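Local coordinates for oxidoreductase protein (Agrobacterium radiobacter, PDB 5UI9) that probably catalyses the NAD-dependent oxidation or reduction of a hydroxylated substrate, and binds NAD+ next to (2S)-2,3-dihydroxy-2-methylpropanoic acid, at residues E125-R128 against W129-P132; E177-G180 against I181-L184; R286-H289 against N290-E293; Q299-W302 against T303-S307. All coordinates share one frame; numbering follows the deposited sequence.

Interaction 1: residues E125-R128 against W129-P132. With NAD (nicotinamide-adenine-dinucleotide), chain C.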
loop_
_atom_site.group_PDB
_atom_site.type_symbol
_atom_site.label_atom_id
_atom_site.label_comp_id
_atom_site.label_asym_id
_atom_site.label_seq_id
_atom_site.Cartn_x
_atom_site.Cartn_y
_atom_site.Cartn_z
ATOM N N GLU A 125 -14.358 -10.148 17.705
ATOM C CA GLU A 125 -13.566 -9.477 16.690
ATOM C C GLU A 125 -14.365 -8.250 16.235
ATOM O O GLU A 125 -15.220 -8.349 15.346
ATOM C CB GLU A 125 -13.288 -10.462 15.546
ATOM C CG GLU A 125 -12.510 -9.898 14.369
ATOM C CD GLU A 125 -11.331 -9.036 14.792
ATOM O OE1 GLU A 125 -10.363 -9.578 15.369
ATOM O OE2 GLU A 125 -11.399 -7.812 14.562
ATOM N N ASN A 126 -14.080 -7.102 16.863
ATOM C CA ASN A 126 -14.997 -5.943 16.826
ATOM C C ASN A 126 -14.679 -4.856 15.785
ATOM O O ASN A 126 -15.483 -3.943 15.590
ATOM C CB ASN A 126 -15.213 -5.340 18.246
ATOM C CG ASN A 126 -13.926 -4.870 18.927
ATOM O OD1 ASN A 126 -12.968 -4.452 18.281
ATOM N ND2 ASN A 126 -13.914 -4.922 20.256
ATOM N N PHE A 127 -13.546 -4.966 15.091
ATOM C CA PHE A 127 -13.136 -3.928 14.120
ATOM C C PHE A 127 -14.084 -3.851 12.929
ATOM O O PHE A 127 -14.496 -2.760 12.553
ATOM C CB PHE A 127 -11.683 -4.111 13.666
ATOM C CG PHE A 127 -10.693 -3.351 14.499
ATOM C CD1 PHE A 127 -10.657 -3.512 15.874
ATOM C CD2 PHE A 127 -9.784 -2.472 13.904
ATOM C CE1 PHE A 127 -9.749 -2.805 16.648
ATOM C CE2 PHE A 127 -8.865 -1.773 14.672
ATOM C CZ PHE A 127 -8.849 -1.931 16.043
ATOM N N ARG A 128 -14.484 -5.002 12.383
ATOM C CA ARG A 128 -15.494 -5.027 11.311
ATOM C C ARG A 128 -16.863 -4.459 11.735
ATOM O O ARG A 128 -17.667 -4.082 10.880
ATOM C CB ARG A 128 -15.670 -6.438 10.738
ATOM C CG ARG A 128 -16.350 -7.439 11.679
ATOM C CD ARG A 128 -16.933 -8.610 10.917
ATOM N NE ARG A 128 -15.895 -9.501 10.408
ATOM C CZ ARG A 128 -16.120 -10.638 9.752
ATOM N NH1 ARG A 128 -17.359 -11.053 9.507
ATOM N NH2 ARG A 128 -15.097 -11.380 9.352
ATOM N N TRP A 129 -17.123 -4.421 13.042
ATOM C CA TRP A 129 -18.347 -3.828 13.602
ATOM C C TRP A 129 -18.283 -2.315 13.864
ATOM O O TRP A 129 -19.265 -1.735 14.320
ATOM C CB TRP A 129 -18.767 -4.586 14.877
ATOM C CG TRP A 129 -19.323 -5.927 14.576
ATOM C CD1 TRP A 129 -18.678 -7.130 14.649
ATOM C CD2 TRP A 129 -20.648 -6.205 14.110
ATOM N NE1 TRP A 129 -19.528 -8.140 14.269
ATOM C CE2 TRP A 129 -20.742 -7.601 13.929
ATOM C CE3 TRP A 129 -21.764 -5.404 13.820
ATOM C CZ2 TRP A 129 -21.915 -8.223 13.481
ATOM C CZ3 TRP A 129 -22.936 -6.020 13.375
ATOM C CH2 TRP A 129 -22.999 -7.418 13.210
ATOM N N GLN A 130 -17.149 -1.675 13.561
ATOM C CA GLN A 130 -17.033 -0.219 13.620
ATOM C C GLN A 130 -17.905 0.407 12.527
ATOM O O GLN A 130 -17.963 -0.099 11.403
ATOM C CB GLN A 130 -15.577 0.233 13.410
ATOM C CG GLN A 130 -14.605 -0.149 14.522
ATOM C CD GLN A 130 -13.135 0.067 14.151
ATOM O OE1 GLN A 130 -12.226 -0.348 14.889
ATOM N NE2 GLN A 130 -12.894 0.709 13.006
ATOM N N THR A 131 -18.577 1.506 12.859
ATOM C CA THR A 131 -19.443 2.215 11.905
ATOM C C THR A 131 -18.788 2.511 10.535
ATOM O O THR A 131 -19.383 2.209 9.505
ATOM C CB THR A 131 -20.011 3.499 12.545
ATOM O OG1 THR A 131 -20.741 3.144 13.727
ATOM C CG2 THR A 131 -20.938 4.259 11.583
ATOM N N PRO A 132 -17.568 3.080 10.510
ATOM C CA PRO A 132 -16.957 3.346 9.195
ATOM C C PRO A 132 -16.684 2.097 8.350
ATOM O O PRO A 132 -16.798 2.157 7.122
ATOM C CB PRO A 132 -15.638 4.061 9.545
ATOM C CG PRO A 132 -15.397 3.748 10.981
ATOM C CD PRO A 132 -16.758 3.649 11.598
HETATM P PA NAD C . -5.368 -7.706 30.899
HETATM O O1A NAD C . -4.104 -8.440 31.295
HETATM O O2A NAD C . -5.549 -6.260 31.267
HETATM O O5B NAD C . -6.621 -8.521 31.470
HETATM C C5B NAD C . -6.653 -9.940 31.545
HETATM C C4B NAD C . -7.310 -10.304 32.867
HETATM O O4B NAD C . -7.634 -11.690 32.853
HETATM C C3B NAD C . -6.394 -10.074 34.060
HETATM O O3B NAD C . -7.090 -9.307 35.053
HETATM C C2B NAD C . -6.029 -11.465 34.558
HETATM O O2B NAD C . -5.909 -11.505 35.980
HETATM C C1B NAD C . -7.198 -12.301 34.067
HETATM N N9A NAD C . -6.944 -13.729 33.764
HETATM C C8A NAD C . -5.970 -14.253 32.993
HETATM N N7A NAD C . -6.099 -15.604 32.930
HETATM C C5A NAD C . -7.179 -15.955 33.653
HETATM C C6A NAD C . -7.892 -17.210 34.012
HETATM N N6A NAD C . -7.465 -18.414 33.572
HETATM N N1A NAD C . -8.992 -17.113 34.795
HETATM C C2A NAD C . -9.449 -15.931 35.259
HETATM N N3A NAD C . -8.851 -14.759 34.971
HETATM C C4A NAD C . -7.738 -14.708 34.190
HETATM O O3 NAD C . -5.568 -7.883 29.314
HETATM P PN NAD C . -6.418 -6.862 28.396
HETATM O O1N NAD C . -5.551 -5.702 27.974
HETATM O O2N NAD C . -7.746 -6.585 29.054
HETATM O O5D NAD C . -6.612 -7.794 27.112
HETATM C C5D NAD C . -7.339 -9.011 27.223
HETATM C C4D NAD C . -7.655 -9.501 25.823
HETATM O O4D NAD C . -8.450 -8.511 25.163
HETATM C C3D NAD C . -6.399 -9.715 24.992
HETATM O O3D NAD C . -6.458 -10.986 24.336
HETATM C C2D NAD C . -6.399 -8.569 23.994
HETATM O O2D NAD C . -5.875 -8.936 22.717
HETATM C C1D NAD C . -7.880 -8.211 23.890
HETATM N N1N NAD C . -8.180 -6.819 23.507
HETATM C C2N NAD C . -9.119 -6.639 22.561
HETATM C C3N NAD C . -9.493 -5.380 22.118
HETATM C C7N NAD C . -10.551 -5.276 21.054
HETATM O O7N NAD C . -11.464 -6.098 21.039
HETATM N N7N NAD C . -10.494 -4.302 20.143
HETATM C C4N NAD C . -8.866 -4.266 22.679
HETATM C C5N NAD C . -7.896 -4.458 23.666
HETATM C C6N NAD C . -7.572 -5.752 24.074
#

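Interaction 2: residues E177-G180 against I181-L184. With 8A1 ((2S)-2,3-dihydroxy-2-methylpropanoic acid), chain D.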
loop_
_atom_site.group_PDB
_atom_site.type_symbol
_atom_site.label_atom_id
_atom_site.label_comp_id
_atom_site.label_asym_id
_atom_site.label_seq_id
_atom_site.Cartn_x
_atom_site.Cartn_y
_atom_site.Cartn_z
ATOM N N GLU A 177 -0.348 -10.390 15.387
ATOM C CA GLU A 177 -1.190 -11.062 16.380
ATOM C C GLU A 177 -2.147 -10.107 17.108
ATOM O O GLU A 177 -3.297 -10.450 17.341
ATOM C CB GLU A 177 -0.306 -11.777 17.410
ATOM C CG GLU A 177 -1.065 -12.572 18.463
ATOM C CD GLU A 177 -0.171 -13.210 19.517
ATOM O OE1 GLU A 177 -0.730 -13.808 20.459
ATOM O OE2 GLU A 177 1.076 -13.115 19.422
ATOM N N ASP A 178 -1.669 -8.924 17.473
ATOM C CA ASP A 178 -2.470 -7.993 18.261
ATOM C C ASP A 178 -3.443 -7.167 17.418
ATOM O O ASP A 178 -4.611 -7.000 17.783
ATOM C CB ASP A 178 -1.570 -7.034 19.038
ATOM C CG ASP A 178 -2.362 -5.966 19.772
ATOM O OD1 ASP A 178 -3.309 -6.337 20.503
ATOM O OD2 ASP A 178 -2.052 -4.765 19.602
ATOM N N LEU A 179 -2.938 -6.628 16.310
ATOM C CA LEU A 179 -3.631 -5.583 15.559
ATOM C C LEU A 179 -3.912 -5.995 14.120
ATOM O O LEU A 179 -5.038 -5.811 13.633
ATOM C CB LEU A 179 -2.800 -4.297 15.637
ATOM C CG LEU A 179 -3.236 -3.028 14.899
ATOM C CD1 LEU A 179 -2.837 -3.059 13.431
ATOM C CD2 LEU A 179 -4.724 -2.746 15.072
ATOM N N GLY A 180 -2.899 -6.543 13.441
ATOM C CA GLY A 180 -3.045 -7.087 12.086
ATOM C C GLY A 180 -4.182 -8.083 11.968
ATOM O O GLY A 180 -4.847 -8.159 10.935
ATOM N N ILE A 181 -4.399 -8.849 13.033
ATOM C CA ILE A 181 -5.535 -9.751 13.136
ATOM C C ILE A 181 -6.865 -9.037 12.819
ATOM O O ILE A 181 -7.705 -9.594 12.119
ATOM C CB ILE A 181 -5.544 -10.444 14.523
ATOM C CG1 ILE A 181 -6.436 -11.686 14.525
ATOM C CG2 ILE A 181 -5.940 -9.485 15.641
ATOM C CD1 ILE A 181 -6.077 -12.646 15.643
ATOM N N HIS A 182 -7.024 -7.800 13.296
ATOM C CA HIS A 182 -8.182 -6.977 12.961
ATOM C C HIS A 182 -8.172 -6.551 11.500
ATOM O O HIS A 182 -9.186 -6.661 10.810
ATOM C CB HIS A 182 -8.233 -5.683 13.787
ATOM C CG HIS A 182 -8.392 -5.883 15.262
ATOM N ND1 HIS A 182 -9.474 -6.535 15.818
ATOM C CD2 HIS A 182 -7.637 -5.454 16.299
ATOM C CE1 HIS A 182 -9.360 -6.521 17.134
ATOM N NE2 HIS A 182 -8.250 -5.879 17.452
ATOM N N THR A 183 -7.037 -6.014 11.048
ATOM C CA THR A 183 -6.941 -5.447 9.701
ATOM C C THR A 183 -7.132 -6.523 8.623
ATOM O O THR A 183 -7.759 -6.277 7.591
ATOM C CB THR A 183 -5.584 -4.746 9.479
ATOM O OG1 THR A 183 -5.150 -4.121 10.692
ATOM C CG2 THR A 183 -5.699 -3.696 8.394
ATOM N N LEU A 184 -6.566 -7.700 8.875
ATOM C CA LEU A 184 -6.763 -8.877 8.024
ATOM C C LEU A 184 -8.217 -9.355 8.014
ATOM O O LEU A 184 -8.722 -9.799 6.977
ATOM C CB LEU A 184 -5.847 -10.022 8.477
ATOM C CG LEU A 184 -4.351 -9.795 8.239
ATOM C CD1 LEU A 184 -3.523 -10.775 9.058
ATOM C CD2 LEU A 184 -4.015 -9.901 6.755
HETATM O OXT 8A1 D . -7.976 -3.029 19.796
HETATM C C 8A1 D . -7.088 -3.899 19.962
HETATM O O 8A1 D . -7.308 -5.120 19.806
HETATM C CA 8A1 D . -5.698 -3.466 20.352
HETATM C CB 8A1 D . -4.901 -3.347 19.053
HETATM O O1 8A1 D . -3.616 -2.756 19.271
HETATM O O2 8A1 D . -5.104 -4.450 21.214
HETATM C C3 8A1 D . -5.753 -2.143 21.119
#

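Interaction 3: residues R286-H289 against N290-E293. With 8A1 ((2S)-2,3-dihydroxy-2-methylpropanoic acid), chain D.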
loop_
_atom_site.group_PDB
_atom_site.type_symbol
_atom_site.label_atom_id
_atom_site.label_comp_id
_atom_site.label_asym_id
_atom_site.label_seq_id
_atom_site.Cartn_x
_atom_site.Cartn_y
_atom_site.Cartn_z
ATOM N N ARG A 286 -12.434 9.310 24.507
ATOM C CA ARG A 286 -11.495 9.556 23.414
ATOM C C ARG A 286 -10.103 9.070 23.864
ATOM O O ARG A 286 -9.742 9.303 25.011
ATOM C CB ARG A 286 -11.458 11.045 23.053
ATOM C CG ARG A 286 -12.781 11.595 22.532
ATOM C CD ARG A 286 -12.673 13.070 22.176
ATOM N NE ARG A 286 -13.919 13.586 21.601
ATOM C CZ ARG A 286 -14.357 13.348 20.359
ATOM N NH1 ARG A 286 -13.672 12.580 19.509
ATOM N NH2 ARG A 286 -15.507 13.880 19.957
ATOM N N PRO A 287 -9.331 8.374 23.021
ATOM C CA PRO A 287 -9.639 8.071 21.624
ATOM C C PRO A 287 -10.188 6.645 21.381
ATOM O O PRO A 287 -10.143 6.169 20.254
ATOM C CB PRO A 287 -8.263 8.206 20.975
ATOM C CG PRO A 287 -7.350 7.623 22.006
ATOM C CD PRO A 287 -7.951 7.975 23.351
ATOM N N TRP A 288 -10.696 5.971 22.412
ATOM C CA TRP A 288 -11.199 4.586 22.273
ATOM C C TRP A 288 -12.645 4.465 21.784
ATOM O O TRP A 288 -13.143 3.348 21.597
ATOM C CB TRP A 288 -11.078 3.854 23.610
ATOM C CG TRP A 288 -9.679 3.603 24.000
ATOM C CD1 TRP A 288 -8.861 4.431 24.708
ATOM C CD2 TRP A 288 -8.917 2.434 23.705
ATOM N NE1 TRP A 288 -7.632 3.843 24.878
ATOM C CE2 TRP A 288 -7.638 2.617 24.268
ATOM C CE3 TRP A 288 -9.195 1.242 23.022
ATOM C CZ2 TRP A 288 -6.629 1.654 24.168
ATOM C CZ3 TRP A 288 -8.192 0.281 22.923
ATOM C CH2 TRP A 288 -6.923 0.496 23.492
ATOM N N HIS A 289 -13.315 5.600 21.608
ATOM C CA HIS A 289 -14.759 5.636 21.367
ATOM C C HIS A 289 -15.258 4.829 20.162
ATOM O O HIS A 289 -16.313 4.203 20.247
ATOM C CB HIS A 289 -15.302 7.078 21.385
ATOM C CG HIS A 289 -14.733 7.978 20.337
ATOM N ND1 HIS A 289 -15.487 8.452 19.287
ATOM C CD2 HIS A 289 -13.506 8.534 20.197
ATOM C CE1 HIS A 289 -14.744 9.242 18.533
ATOM N NE2 HIS A 289 -13.535 9.302 19.059
ATOM N N ASN A 290 -14.491 4.800 19.075
ATOM C CA ASN A 290 -14.853 3.999 17.904
ATOM C C ASN A 290 -14.896 2.503 18.247
ATOM O O ASN A 290 -15.853 1.821 17.889
ATOM C CB ASN A 290 -13.871 4.255 16.749
ATOM C CG ASN A 290 -14.272 3.567 15.451
ATOM O OD1 ASN A 290 -15.418 3.150 15.262
ATOM N ND2 ASN A 290 -13.316 3.455 14.537
ATOM N N ILE A 291 -13.860 2.017 18.938
ATOM C CA ILE A 291 -13.783 0.618 19.378
ATOM C C ILE A 291 -14.892 0.333 20.387
ATOM O O ILE A 291 -15.570 -0.703 20.315
ATOM C CB ILE A 291 -12.386 0.282 19.973
ATOM C CG1 ILE A 291 -11.312 0.334 18.871
ATOM C CG2 ILE A 291 -12.382 -1.088 20.658
ATOM C CD1 ILE A 291 -9.888 0.211 19.378
ATOM N N GLN A 292 -15.079 1.262 21.318
ATOM C CA GLN A 292 -16.085 1.115 22.359
ATOM C C GLN A 292 -17.511 0.970 21.821
ATOM O O GLN A 292 -18.268 0.132 22.314
ATOM C CB GLN A 292 -15.967 2.265 23.360
ATOM C CG GLN A 292 -14.735 2.119 24.246
ATOM C CD GLN A 292 -14.417 3.369 25.044
ATOM O OE1 GLN A 292 -14.482 4.487 24.524
ATOM N NE2 GLN A 292 -14.045 3.187 26.301
ATOM N N GLU A 293 -17.867 1.758 20.803
ATOM C CA GLU A 293 -19.149 1.584 20.114
ATOM C C GLU A 293 -19.268 0.185 19.514
ATOM O O GLU A 293 -20.327 -0.441 19.615
ATOM C CB GLU A 293 -19.355 2.614 18.997
ATOM C CG GLU A 293 -20.747 2.534 18.362
ATOM C CD GLU A 293 -20.968 3.509 17.217
ATOM O OE1 GLU A 293 -19.990 3.997 16.622
ATOM O OE2 GLU A 293 -22.138 3.802 16.907
HETATM O OXT 8A1 D . -7.976 -3.029 19.796
HETATM C C 8A1 D . -7.088 -3.899 19.962
HETATM O O 8A1 D . -7.308 -5.120 19.806
HETATM C CA 8A1 D . -5.698 -3.466 20.352
HETATM C CB 8A1 D . -4.901 -3.347 19.053
HETATM O O1 8A1 D . -3.616 -2.756 19.271
HETATM O O2 8A1 D . -5.104 -4.450 21.214
HETATM C C3 8A1 D . -5.753 -2.143 21.119
HETATM O O HOH W 1 -12.086 6.195 18.529
#

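Interaction 4: residues Q299-W302 against T303-S307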
loop_
_atom_site.group_PDB
_atom_site.type_symbol
_atom_site.label_atom_id
_atom_site.label_comp_id
_atom_site.label_asym_id
_atom_site.label_seq_id
_atom_site.Cartn_x
_atom_site.Cartn_y
_atom_site.Cartn_z
ATOM N N GLN A 299 -21.714 -7.199 20.858
ATOM C CA GLN A 299 -22.388 -7.847 21.991
ATOM C C GLN A 299 -23.921 -7.866 21.844
ATOM O O GLN A 299 -24.566 -8.836 22.252
ATOM C CB GLN A 299 -21.920 -7.239 23.321
ATOM C CG GLN A 299 -20.469 -7.626 23.625
ATOM C CD GLN A 299 -19.911 -7.087 24.934
ATOM O OE1 GLN A 299 -18.740 -7.308 25.224
ATOM N NE2 GLN A 299 -20.739 -6.401 25.732
ATOM N N GLN A 300 -24.498 -6.832 21.232
ATOM C CA GLN A 300 -25.911 -6.879 20.826
ATOM C C GLN A 300 -26.134 -7.917 19.730
ATOM O O GLN A 300 -27.146 -8.630 19.745
ATOM C CB GLN A 300 -26.421 -5.511 20.337
ATOM C CG GLN A 300 -27.942 -5.431 20.187
ATOM C CD GLN A 300 -28.655 -5.565 21.513
ATOM O OE1 GLN A 300 -28.548 -4.689 22.362
ATOM N NE2 GLN A 300 -29.375 -6.669 21.709
ATOM N N HIS A 301 -25.205 -7.980 18.778
ATOM C CA HIS A 301 -25.253 -8.971 17.702
ATOM C C HIS A 301 -25.256 -10.388 18.283
ATOM O O HIS A 301 -26.126 -11.192 17.942
ATOM C CB HIS A 301 -24.089 -8.759 16.727
ATOM C CG HIS A 301 -23.948 -9.831 15.691
ATOM N ND1 HIS A 301 -24.728 -9.882 14.556
ATOM C CD2 HIS A 301 -23.086 -10.873 15.601
ATOM C CE1 HIS A 301 -24.366 -10.917 13.820
ATOM N NE2 HIS A 301 -23.371 -11.535 14.432
ATOM N N TRP A 302 -24.306 -10.673 19.174
ATOM C CA TRP A 302 -24.263 -11.957 19.893
ATOM C C TRP A 302 -25.611 -12.298 20.534
ATOM O O TRP A 302 -26.129 -13.398 20.351
ATOM C CB TRP A 302 -23.178 -11.945 20.976
ATOM C CG TRP A 302 -23.309 -13.071 21.990
ATOM C CD1 TRP A 302 -23.918 -13.010 23.219
ATOM C CD2 TRP A 302 -22.834 -14.414 21.846
ATOM N NE1 TRP A 302 -23.858 -14.237 23.841
ATOM C CE2 TRP A 302 -23.195 -15.116 23.023
ATOM C CE3 TRP A 302 -22.141 -15.094 20.838
ATOM C CZ2 TRP A 302 -22.865 -16.468 23.224
ATOM C CZ3 TRP A 302 -21.823 -16.437 21.032
ATOM C CH2 TRP A 302 -22.185 -17.110 22.218
ATOM N N THR A 303 -26.141 -11.341 21.296
ATOM C CA THR A 303 -27.390 -11.492 22.033
ATOM C C THR A 303 -28.590 -11.765 21.122
ATOM O O THR A 303 -29.402 -12.651 21.420
ATOM C CB THR A 303 -27.653 -10.240 22.898
ATOM O OG1 THR A 303 -26.538 -10.039 23.782
ATOM C CG2 THR A 303 -28.947 -10.377 23.716
ATOM N N ASP A 304 -28.687 -11.021 20.022
ATOM C CA ASP A 304 -29.736 -11.233 19.019
ATOM C C ASP A 304 -29.642 -12.632 18.424
ATOM O O ASP A 304 -30.656 -13.336 18.329
ATOM C CB ASP A 304 -29.653 -10.200 17.878
ATOM C CG ASP A 304 -29.965 -8.770 18.327
ATOM O OD1 ASP A 304 -30.522 -8.572 19.430
ATOM O OD2 ASP A 304 -29.643 -7.833 17.558
ATOM N N ARG A 305 -28.426 -13.025 18.037
ATOM C CA ARG A 305 -28.192 -14.334 17.405
ATOM C C ARG A 305 -28.402 -15.536 18.338
ATOM O O ARG A 305 -28.913 -16.577 17.911
ATOM C CB ARG A 305 -26.792 -14.389 16.779
ATOM C CG ARG A 305 -26.644 -13.516 15.534
ATOM C CD ARG A 305 -27.467 -14.048 14.363
ATOM N NE ARG A 305 -27.235 -13.271 13.149
ATOM C CZ ARG A 305 -27.767 -12.079 12.880
ATOM N NH1 ARG A 305 -28.600 -11.476 13.735
ATOM N NH2 ARG A 305 -27.461 -11.474 11.734
ATOM N N LEU A 306 -28.010 -15.384 19.598
ATOM C CA LEU A 306 -28.231 -16.412 20.601
ATOM C C LEU A 306 -29.731 -16.591 20.877
ATOM O O LEU A 306 -30.203 -17.720 20.993
ATOM C CB LEU A 306 -27.465 -16.073 21.888
ATOM C CG LEU A 306 -27.384 -17.142 22.976
ATOM C CD1 LEU A 306 -26.799 -18.432 22.414
ATOM C CD2 LEU A 306 -26.569 -16.649 24.171
ATOM N N SER A 307 -30.460 -15.474 20.957
ATOM C CA SER A 307 -31.921 -15.459 21.173
ATOM C C SER A 307 -32.738 -16.109 20.060
ATOM O O SER A 307 -33.778 -16.716 20.334
ATOM C CB SER A 307 -32.425 -14.019 21.340
ATOM O OG SER A 307 -31.919 -13.433 22.522
#

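Interaction 1: residues E125-R128 against W129-P132
F127 and Q130 close a type I beta turn in the connection from strand 121-124, an outer strand of the parallel Rossmann sheet, to helix 131-141. Two backbone bonds set the course of the chain. The amide N of Q130 donates to F127 O at 3.0 Å, with an angle of 163° at the hydrogen, while the bond from W129 N to N126 O, one residue earlier, is weak. Q130 then occupies the N-cap position of the helix.

Van der Waals contacts flank these bonds. The side chains of F127 and Q130 run side by side, and the end of the Q130 amide lies over the centre of the phenyl face, the two planes 45° apart. Q130 CG also rests 3.3 Å from F127 O. The W129 indole brings its CD1 edge 3.7 Å from E125 O, in the ring plane, and R128 CG packs 3.8 Å from the same W129 CD1. R128 carries its guanidinium away, to a salt bridge with D185.

Polar contacts to the cofactor come from N126. Its CG is tucked between the backbone N and the carbonyl carbon (chi1 59°), which presents the amide to the nicotinamide carboxamide as a donor-acceptor pair. H124 also bonds N126 ND2 and so helps to fix the flip of this amide. The phenyl edge of F127 lies alongside, with CE1 3.9 Å from NAD N7N. Of the two amide bonds, NAD N7N to N126 OD1 is straight at 3.1 Å, whereas N126 ND2 to NAD O7N is weak despite its 2.8 Å, because it is bent.

Interaction 2: residues E177-G180 against I181-L184
G180 and L184 mark the close-knit side of this helical turn: L184 N donates to G180 O at 2.7 Å, almost straight (170°), and the leucine side chain folds back over the same carbonyl. Next to it, L179 O receives T183 N at 3.3 Å and, in a weak bond, H182 N at 2.8 Å. The side chain of L179 crosses that of T183, with CD1 of L179 3.7 Å from T183 OG1, where both pack against strand 225-231.

The weave opens toward the start of the segment. Here helix 175-191 makes a wider pi-type turn, and E177 O is buried without a hydrogen-bonding partner; the methyl CG2 of I181 lies 3.3 Å from E177 O instead. This turn belongs to the GFO/IDH/MocA domain, and D178 and H182, four residues apart, are consistent with the lysine, aspartate and histidine set found in the active sites of related dehydrogenases; K98 would be the lysine.

Both reach the bound acid. D178 CG stands trans to its backbone N (chi1 175°), which lets its carboxylate span two hydroxyls of the ligand: 8A1 O2 donates to D178 OD1 at 2.7 Å and 8A1 O1 to D178 OD2 at 2.6 Å. K98 forms a salt bridge with D178 OD1. From the next turn, H182 NE2 meets the ligand carboxylate oxygen O at 2.6 Å, in the plane of the imidazole, whose ring stacks with F127.

E177 is partly exposed, and its extended side chain lies against P99.

Interaction 3: residues R286-H289 against N290-E293
W288 and H289 supply the carbonyls that start helix 289-308: Q292 N bonds to W288 O at 2.9 Å, and E293 N bonds to H289 O at 2.9 Å, both with angles of 164°. The chain enters through a cis peptide bond before P287. A water bridges this entrance to the first turn, donating to P287 O at 2.6 Å and accepting from N290 N at 2.8 Å. The same water sits over one face of the H289 imidazole, displaced toward its rim.

W288 and I291 run side by side toward the bound acid. CD1 of I291 lies 3.8 Å from W288 CE3, and W288 CH2 then touches the ligand methyl C3 at 3.7 Å, with the methyl near the plane of the indole. I291 CD1 approaches ligand OXT at 3.8 Å, so the two residues form an apolar wall of the pocket. Q292 runs back along the W288 backbone, its OE1 3.6 Å from W288 CB and bonded to S285 N.

Further out, Q292 NE2 bonds N19 on helix 17-26, F241 meets the W288 indole edge-to-face, and N290 packs against Q130, just ahead of helix 131-141.

Interaction 4: residues Q299-W302 against T303-S307
Toward its C-terminal end, helix 289-308 runs as a regular alpha helix in which the side chains of Q300, H301 and W302 meet those of D304, R305 and L306 one turn on, while T303 is bonded to the backbone of Q299. That tie is double: both T303 OG1, at 2.8 Å, and T303 N, at 3.1 Å, donate to Q299 O, from opposite faces of its carbonyl plane. S307 repeats the pattern on the following turn, where S307 OG donates to T303 O at 2.9 Å, opposite the bond from its own backbone N.

Q300 bends back at chi2 (65°), and this turns its amide toward D304. NE2 of Q300 bonds to D304 OD1 at 3.2 Å from above the carboxylate plane, and it also donates to K28 O.

A flat-group contact joins H301 and R305. The arginine lays its CG over one face of the imidazole, 4.1 Å from the ring centroid and 19° off the normal, a CH-pi contact. Its guanidinium in turn has H301 CE1 over one face, 3.7 Å from R305 CZ, the two planes 56° apart. Because H301 NE2 is paired with the backbone N of S313, the imidazole is probably neutral, which would ease its closeness to the arginine.

L306 lies alongside W302, its CB over one face of the indole and its CD2 3.8 Å from W302 CZ2.

This apolar pair faces the Rossmann sheet, with F70 of strand 70-73 meeting the W302 indole edge-to-face and M122 of strand 121-124 touching it, while W24 of helix 17-26 packs against W302 and T303.

How the interactions relate
Interactions 1, 2 and 3 surround the acid and the nicotinamide end of NAD, and interaction 1 joins the others. To interaction 2 it runs through E125 OE2, 2.6 Å from H182 ND1, a probable hydrogen bond that would orient the ligand-binding imidazole. To interaction 3 it runs through T131 OG1, 3.1 Å from E293 OE1. Interactions 2 and 3 do not touch, their nearest atoms being about 7 Å apart, yet both contact the acid, one with polar groups and the other with apolar ones. Interaction 4 shares helix 289-308 with interaction 3, about 21 Å away between centres, and meets interaction 1 where W129 CH2 lies 3.3 Å from H301 ND1.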